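Local coordinates for extracellular solute-binding protein family 1 (Arthrobacter chlorophenolicus, PDB 4R2F), which binds laminaribiose in the crystal and probably delivers such sugars to an ABC-type transporter in the cell membrane, at residues 55-58 / 59-63; 122-126 / 127-131; 319-322 / 323-326. All blocks are in the same frame, centred on the assembly; numbering follows the deposited sequence.

All three contacts are local, and helix 322-335 ties them together. Interaction 3 builds the start of that helix. Interaction 1 lies along the last turns of helix 50-61 and just after it, interaction 2 at the C-terminal end of helix 117-126 and in the following loop; these helices pack against later turns of 322-335 through F328 and Y332, and V330 and L333, respectively. Interactions 1 and 3 touch, F63 CZ coming 4.0 Å from A324 O. Interaction 2 stays apart, about 5 Å from interaction 3 and 9 Å from interaction 1 between nearest atoms. A salt bridge joins K122 to E327. The side chain of A56 is about 14 Å from a glucose unit of the bound sugar.

Interaction 1 (55-58 / 59-63); sequences AAKK and IAEGF
E61 N donates to K57 O at 2.9 Å, and A60 N to A56 O at the same length, so the backbone here is regular helix. I59 N closes the preceding turn on A55 O. After E61 the pattern slackens, the bond from G62 N to K58 O being weak. The side chains of K57 and E61 add a salt bridge over the same turn: K57 NZ faces both carboxylate oxygens, bonded chiefly to E61 OE2 at 3.1 Å and only weakly to E61 OE1 at 3.3 Å. The ammonium comes to OE2 on its syn side, 32° out of the carboxylate plane. K57 starts with CG anti to the backbone N (chi1 -177°), and bends further out in its chain bring NZ back to E61, which itself runs extended beyond CG. On the way the aliphatic part of the lysine passes the acid, K57 CG lying 3.7 Å from E61 OE2. A long, flexible base four residues before an acid suits an exposed helix face, since both chains can lean together while their charged ends stay near solvent.

I59 brings branched hydrocarbon to the buried side, where its CG1 rests 3.4 Å from A55 O, and the small A56 and A60 let neighbouring elements come close. This helix is the crossover of the beta-alpha-beta unit 40-44, 50-61, 70-74: Y72 of strand 70-74 meets A56, K57, A60 and E61, whereas I59 turns to helices 322-335 and 337-341, its carbonyl taking a hydrogen bond from Y331 OH.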
loop_
_atom_site.group_PDB
_atom_site.type_symbol
_atom_site.label_atom_id
_atom_site.label_comp_id
_atom_site.label_asym_id
_atom_site.label_seq_id
_atom_site.Cartn_x
_atom_site.Cartn_y
_atom_site.Cartn_z
ATOM N N ALA A 55 2.542 -13.472 14.776
ATOM C CA ALA A 55 3.859 -13.912 14.356
ATOM C C ALA A 55 4.905 -12.822 14.483
ATOM O O ALA A 55 6.031 -13.091 14.868
ATOM C CB ALA A 55 3.812 -14.423 12.924
ATOM N N ALA A 56 4.547 -11.591 14.145
ATOM C CA ALA A 56 5.515 -10.495 14.173
ATOM C C ALA A 56 5.826 -10.152 15.634
ATOM O O ALA A 56 6.968 -9.825 15.974
ATOM C CB ALA A 56 4.959 -9.282 13.434
ATOM N N LYS A 57 4.809 -10.228 16.489
ATOM C CA LYS A 57 5.007 -10.093 17.939
ATOM C C LYS A 57 6.051 -11.086 18.451
ATOM O O LYS A 57 6.986 -10.692 19.121
ATOM C CB LYS A 57 3.694 -10.332 18.659
ATOM C CG LYS A 57 3.746 -10.163 20.166
ATOM C CD LYS A 57 2.336 -10.280 20.731
ATOM C CE LYS A 57 2.322 -10.856 22.134
ATOM N NZ LYS A 57 2.769 -9.812 23.087
ATOM N N LYS A 58 5.901 -12.365 18.115
ATOM C CA LYS A 58 6.855 -13.387 18.589
ATOM C C LYS A 58 8.263 -13.141 18.067
ATOM O O LYS A 58 9.231 -13.273 18.814
ATOM C CB LYS A 58 6.401 -14.805 18.242
ATOM C CG LYS A 58 5.450 -15.375 19.285
ATOM C CD LYS A 58 4.751 -16.627 18.791
ATOM C CE LYS A 58 3.562 -16.986 19.671
ATOM N NZ LYS A 58 2.431 -17.476 18.832
ATOM N N ILE A 59 8.389 -12.739 16.807
ATOM C CA ILE A 59 9.705 -12.381 16.277
ATOM C C ILE A 59 10.337 -11.249 17.089
ATOM O O ILE A 59 11.459 -11.369 17.583
ATOM C CB ILE A 59 9.627 -12.034 14.786
ATOM C CG1 ILE A 59 9.319 -13.295 13.996
ATOM C CG2 ILE A 59 10.939 -11.438 14.282
ATOM C CD1 ILE A 59 9.001 -13.037 12.542
ATOM N N ALA A 60 9.594 -10.167 17.266
ATOM C CA ALA A 60 10.107 -8.983 17.953
ATOM C C ALA A 60 10.477 -9.278 19.406
ATOM O O ALA A 60 11.516 -8.851 19.888
ATOM C CB ALA A 60 9.070 -7.854 17.894
ATOM N N GLU A 61 9.620 -10.016 20.096
ATOM C CA GLU A 61 9.822 -10.283 21.504
ATOM C C GLU A 61 10.923 -11.314 21.716
ATOM O O GLU A 61 11.418 -11.465 22.827
ATOM C CB GLU A 61 8.486 -10.615 22.186
ATOM C CG GLU A 61 7.572 -9.385 22.104
ATOM C CD GLU A 61 6.279 -9.445 22.906
ATOM O OE1 GLU A 61 5.728 -8.348 23.186
ATOM O OE2 GLU A 61 5.795 -10.551 23.233
ATOM N N GLY A 62 11.368 -11.942 20.630
ATOM C CA GLY A 62 12.534 -12.827 20.647
ATOM C C GLY A 62 13.874 -12.120 20.640
ATOM O O GLY A 62 14.900 -12.732 20.910
ATOM N N PHE A 63 13.874 -10.828 20.334
ATOM C CA PHE A 63 15.100 -10.039 20.310
ATOM C C PHE A 63 15.744 -9.965 21.687
ATOM O O PHE A 63 15.064 -9.734 22.685
ATOM C CB PHE A 63 14.800 -8.620 19.840
ATOM C CG PHE A 63 15.957 -7.678 19.946
ATOM C CD1 PHE A 63 17.060 -7.820 19.118
ATOM C CD2 PHE A 63 15.944 -6.632 20.868
ATOM C CE1 PHE A 63 18.129 -6.939 19.215
ATOM C CE2 PHE A 63 17.007 -5.749 20.966
ATOM C CZ PHE A 63 18.101 -5.903 20.142
#

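Interaction 2 (122-126 / 127-131)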
loop_
_atom_site.group_PDB
_atom_site.type_symbol
_atom_site.label_atom_id
_atom_site.label_comp_id
_atom_site.label_asym_id
_atom_site.label_seq_id
_atom_site.Cartn_x
_atom_site.Cartn_y
_atom_site.Cartn_z
ATOM N N LYS A 122 25.946 -2.839 8.837
ATOM C CA LYS A 122 25.830 -4.137 9.446
ATOM C C LYS A 122 25.263 -5.163 8.460
ATOM O O LYS A 122 25.681 -6.316 8.468
ATOM C CB LYS A 122 25.007 -4.101 10.739
ATOM C CG LYS A 122 25.647 -3.324 11.893
ATOM C CD LYS A 122 24.620 -3.126 13.018
ATOM C CE LYS A 122 25.255 -2.752 14.339
ATOM N NZ LYS A 122 25.949 -3.930 14.917
ATOM N N LEU A 123 24.331 -4.754 7.606
ATOM C CA LEU A 123 23.768 -5.672 6.615
ATOM C C LEU A 123 24.800 -6.016 5.528
ATOM O O LEU A 123 24.817 -7.125 5.011
ATOM C CB LEU A 123 22.526 -5.078 5.961
ATOM C CG LEU A 123 21.350 -4.827 6.890
ATOM C CD1 LEU A 123 20.258 -4.060 6.145
ATOM C CD2 LEU A 123 20.824 -6.116 7.501
ATOM N N LYS A 124 25.652 -5.056 5.182
ATOM C CA LYS A 124 26.735 -5.328 4.254
ATOM C C LYS A 124 27.702 -6.349 4.832
ATOM O O LYS A 124 28.154 -7.223 4.119
ATOM C CB LYS A 124 27.468 -4.045 3.873
ATOM C CG LYS A 124 26.666 -3.202 2.895
ATOM C CD LYS A 124 27.367 -1.918 2.541
ATOM C CE LYS A 124 26.495 -1.104 1.612
ATOM N NZ LYS A 124 27.173 0.150 1.234
ATOM N N SER A 125 27.980 -6.265 6.130
ATOM C CA SER A 125 28.957 -7.162 6.761
ATOM C C SER A 125 28.403 -8.542 6.877
ATOM O O SER A 125 29.109 -9.498 6.564
ATOM C CB SER A 125 29.347 -6.698 8.168
ATOM O OG SER A 125 29.966 -5.445 8.120
ATOM N N ASN A 126 27.155 -8.647 7.359
ATOM C CA ASN A 126 26.522 -9.954 7.585
ATOM C C ASN A 126 26.029 -10.625 6.293
ATOM O O ASN A 126 25.689 -11.790 6.315
ATOM C CB ASN A 126 25.434 -9.929 8.702
ATOM C CG ASN A 126 24.043 -9.461 8.226
ATOM O OD1 ASN A 126 23.747 -9.309 7.035
ATOM N ND2 ASN A 126 23.173 -9.251 9.188
ATOM N N GLY A 127 25.994 -9.889 5.181
ATOM C CA GLY A 127 25.672 -10.484 3.883
ATOM C C GLY A 127 24.265 -10.205 3.387
ATOM O O GLY A 127 23.997 -10.361 2.197
ATOM N N GLN A 128 23.356 -9.779 4.265
ATOM C CA GLN A 128 21.977 -9.558 3.832
ATOM C C GLN A 128 21.825 -8.480 2.770
ATOM O O GLN A 128 20.948 -8.586 1.936
ATOM C CB GLN A 128 21.014 -9.290 5.006
ATOM C CG GLN A 128 19.810 -10.194 4.886
ATOM C CD GLN A 128 18.638 -9.844 5.770
ATOM O OE1 GLN A 128 17.504 -10.254 5.483
ATOM N NE2 GLN A 128 18.888 -9.131 6.847
ATOM N N PHE A 129 22.689 -7.471 2.775
ATOM C CA PHE A 129 22.558 -6.351 1.855
ATOM C C PHE A 129 22.582 -6.765 0.376
ATOM O O PHE A 129 21.743 -6.322 -0.431
ATOM C CB PHE A 129 23.646 -5.311 2.135
ATOM C CG PHE A 129 23.465 -4.051 1.363
ATOM C CD1 PHE A 129 22.559 -3.091 1.786
ATOM C CD2 PHE A 129 24.174 -3.830 0.182
ATOM C CE1 PHE A 129 22.367 -1.929 1.059
ATOM C CE2 PHE A 129 23.985 -2.669 -0.546
ATOM C CZ PHE A 129 23.087 -1.713 -0.108
ATOM N N ASP A 130 23.521 -7.641 0.039
ATOM C CA ASP A 130 23.611 -8.242 -1.282
ATOM C C ASP A 130 22.343 -8.984 -1.699
ATOM O O ASP A 130 22.157 -9.219 -2.884
ATOM C CB ASP A 130 24.778 -9.230 -1.332
ATOM C CG ASP A 130 24.977 -9.808 -2.700
ATOM O OD1 ASP A 130 25.353 -9.036 -3.604
ATOM O OD2 ASP A 130 24.742 -11.015 -2.876
ATOM N N ASP A 131 21.483 -9.375 -0.754
ATOM C CA ASP A 131 20.217 -10.079 -1.081
ATOM C C ASP A 131 19.050 -9.107 -1.412
ATOM O O ASP A 131 18.002 -9.533 -1.875
ATOM C CB ASP A 131 19.843 -11.015 0.074
ATOM C CG ASP A 131 18.731 -12.003 -0.272
ATOM O OD1 ASP A 131 18.650 -12.491 -1.420
ATOM O OD2 ASP A 131 17.927 -12.307 0.634
HETATM O O HOH W 1 26.261 -8.007 1.697
#
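K124 lays its aliphatic chain over one face of the F129 ring, the two side chains running side by side and pointing the same way. K124 CG begins the overlap at 3.6 Å from F129 CG, and K124 CE continues it as a CH-pi contact, 3.8 Å from the ring centroid. The stem is extended throughout, which carries NZ on over the face, displaced toward CE2 and CZ, in a long cation-pi contact 5.0 Å from the F129 centroid and 25° off the ring normal. Lysine fits this exposed place because its methylenes can shelter an aromatic face while the amine stays outside. F129 CG stands anti to its backbone N (chi1 -172°), which turns the ring back along K124; its CB meanwhile lies 4.0 Å from CB of the buried L123.

Several polar bonds turn the chain below. L123 O accepts a 3.1 Å bond from F129 N, which arrives well above the carbonyl plane, and a weak one from G127 N. N126 folds its amide back over the chain, so that N126 OD1 takes Q128 N at 2.8 Å with a nearly straight N-H. A water also spans the bend, giving a proton to K124 O and accepting from D130 N. Glycine suits the place of G127, whose phi is 103°: a side chain there would run into the carbonyl oxygen of N126. L123 also reaches L333 of helix 322-335 and F132. The whole is a helix C-terminus ended by a glycine of positive phi, with an Asx turn at N126 leading helix 117-126 into the segment that follows.

Interaction 3 (319-322 / 323-326)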
loop_
_atom_site.group_PDB
_atom_site.type_symbol
_atom_site.label_atom_id
_atom_site.label_comp_id
_atom_site.label_asym_id
_atom_site.label_seq_id
_atom_site.Cartn_x
_atom_site.Cartn_y
_atom_site.Cartn_z
ATOM N N THR A 319 14.966 6.975 21.578
ATOM C CA THR A 319 15.315 5.586 21.868
ATOM C C THR A 319 16.158 5.596 23.125
ATOM O O THR A 319 16.907 6.535 23.349
ATOM C CB THR A 319 16.116 4.909 20.706
ATOM O OG1 THR A 319 16.569 3.597 21.088
ATOM C CG2 THR A 319 17.328 5.739 20.303
ATOM N N PRO A 320 16.037 4.560 23.949
ATOM C CA PRO A 320 16.938 4.463 25.091
ATOM C C PRO A 320 18.355 4.146 24.655
ATOM O O PRO A 320 19.283 4.438 25.386
ATOM C CB PRO A 320 16.357 3.294 25.898
ATOM C CG PRO A 320 15.627 2.483 24.892
ATOM C CD PRO A 320 15.022 3.493 23.966
ATOM N N SER A 321 18.528 3.542 23.481
ATOM C CA SER A 321 19.874 3.245 22.965
ATOM C C SER A 321 19.844 3.100 21.458
ATOM O O SER A 321 19.198 2.181 20.956
ATOM C CB SER A 321 20.393 1.930 23.563
ATOM O OG SER A 321 21.584 1.532 22.900
ATOM N N GLN A 322 20.556 3.972 20.740
ATOM C CA GLN A 322 20.612 3.876 19.275
ATOM C C GLN A 322 21.274 2.597 18.784
ATOM O O GLN A 322 20.870 2.046 17.777
ATOM C CB GLN A 322 21.317 5.100 18.671
ATOM C CG GLN A 322 21.361 5.110 17.147
ATOM C CD GLN A 322 19.994 5.023 16.483
ATOM O OE1 GLN A 322 18.977 5.492 17.028
ATOM N NE2 GLN A 322 19.965 4.448 15.279
ATOM N N GLU A 323 22.303 2.127 19.483
ATOM C CA GLU A 323 22.888 0.841 19.147
ATOM C C GLU A 323 21.885 -0.296 19.214
ATOM O O GLU A 323 21.913 -1.209 18.386
ATOM C CB GLU A 323 24.052 0.515 20.063
ATOM C CG GLU A 323 25.337 1.218 19.697
ATOM C CD GLU A 323 26.518 0.670 20.465
ATOM O OE1 GLU A 323 26.525 -0.538 20.829
ATOM O OE2 GLU A 323 27.439 1.472 20.698
ATOM N N ALA A 324 21.027 -0.263 20.221
ATOM C CA ALA A 324 20.014 -1.295 20.366
ATOM C C ALA A 324 18.941 -1.196 19.276
ATOM O O ALA A 324 18.511 -2.219 18.745
ATOM C CB ALA A 324 19.378 -1.223 21.754
ATOM N N SER A 325 18.495 0.011 18.952
ATOM C CA SER A 325 17.574 0.182 17.826
ATOM C C SER A 325 18.172 -0.521 16.588
ATOM O O SER A 325 17.507 -1.304 15.934
ATOM C CB SER A 325 17.338 1.656 17.534
ATOM O OG SER A 325 16.626 2.282 18.578
ATOM N N GLU A 326 19.458 -0.280 16.342
ATOM C CA GLU A 326 20.147 -0.805 15.170
ATOM C C GLU A 326 20.246 -2.310 15.211
ATOM O O GLU A 326 19.985 -2.970 14.220
ATOM C CB GLU A 326 21.529 -0.168 15.045
ATOM C CG GLU A 326 21.401 1.255 14.560
ATOM C CD GLU A 326 22.582 2.139 14.870
ATOM O OE1 GLU A 326 23.560 1.721 15.545
ATOM O OE2 GLU A 326 22.519 3.283 14.398
HETATM O O HOH W 2 16.389 4.545 17.114
#
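Q322 NE2 gives its hydrogen to E326 OE2 from above the carboxylate, 50° out of its plane, although the bond is short at 2.9 Å and nearly straight. The acceptor lies in the plane of the Q322 amide, and the amide and carboxylate planes stand 81° apart, so the two groups meet almost at a right angle. A bend at chi2 (57°) turns the amide of Q322 back over the first helical turn, where glutamine can serve two partners: NE2 for the acid, and OE1 for a water that also meets S325 OG. E326 is buried, and its CG and CD lie against Q322 O while M315, K118 and V119 pack round it. An alanine in its place would leave Q322 NE2 without its acceptor and would probably set the amide freer to turn, with a gap opened beside M315.

S325 OG is shared by the water and T319 OG1. It hydrogen-bonds T319 OG1 at 2.8 Å, so the residues before the helix are tied to its first turn by two hydroxyls. T319 OG1 also accepts from S321 N at 3.1 Å, closing an ST turn, and the small serine and threonine side chains fit beside I40 and A95. S321 in turn caps the N-terminal end of the helix: its OG, anti to the backbone N, accepts from A324 N at 3.3 Å, and S321 O receives S325 N at 3.0 Å. Serine suits this place because its short hydroxyl can accept from A324 N, an amide of the first turn that no helical carbonyl takes up. Together these bonds make an N-cap at S321, preceded by an ST turn, the start of helix 322-335 after strand 306-316.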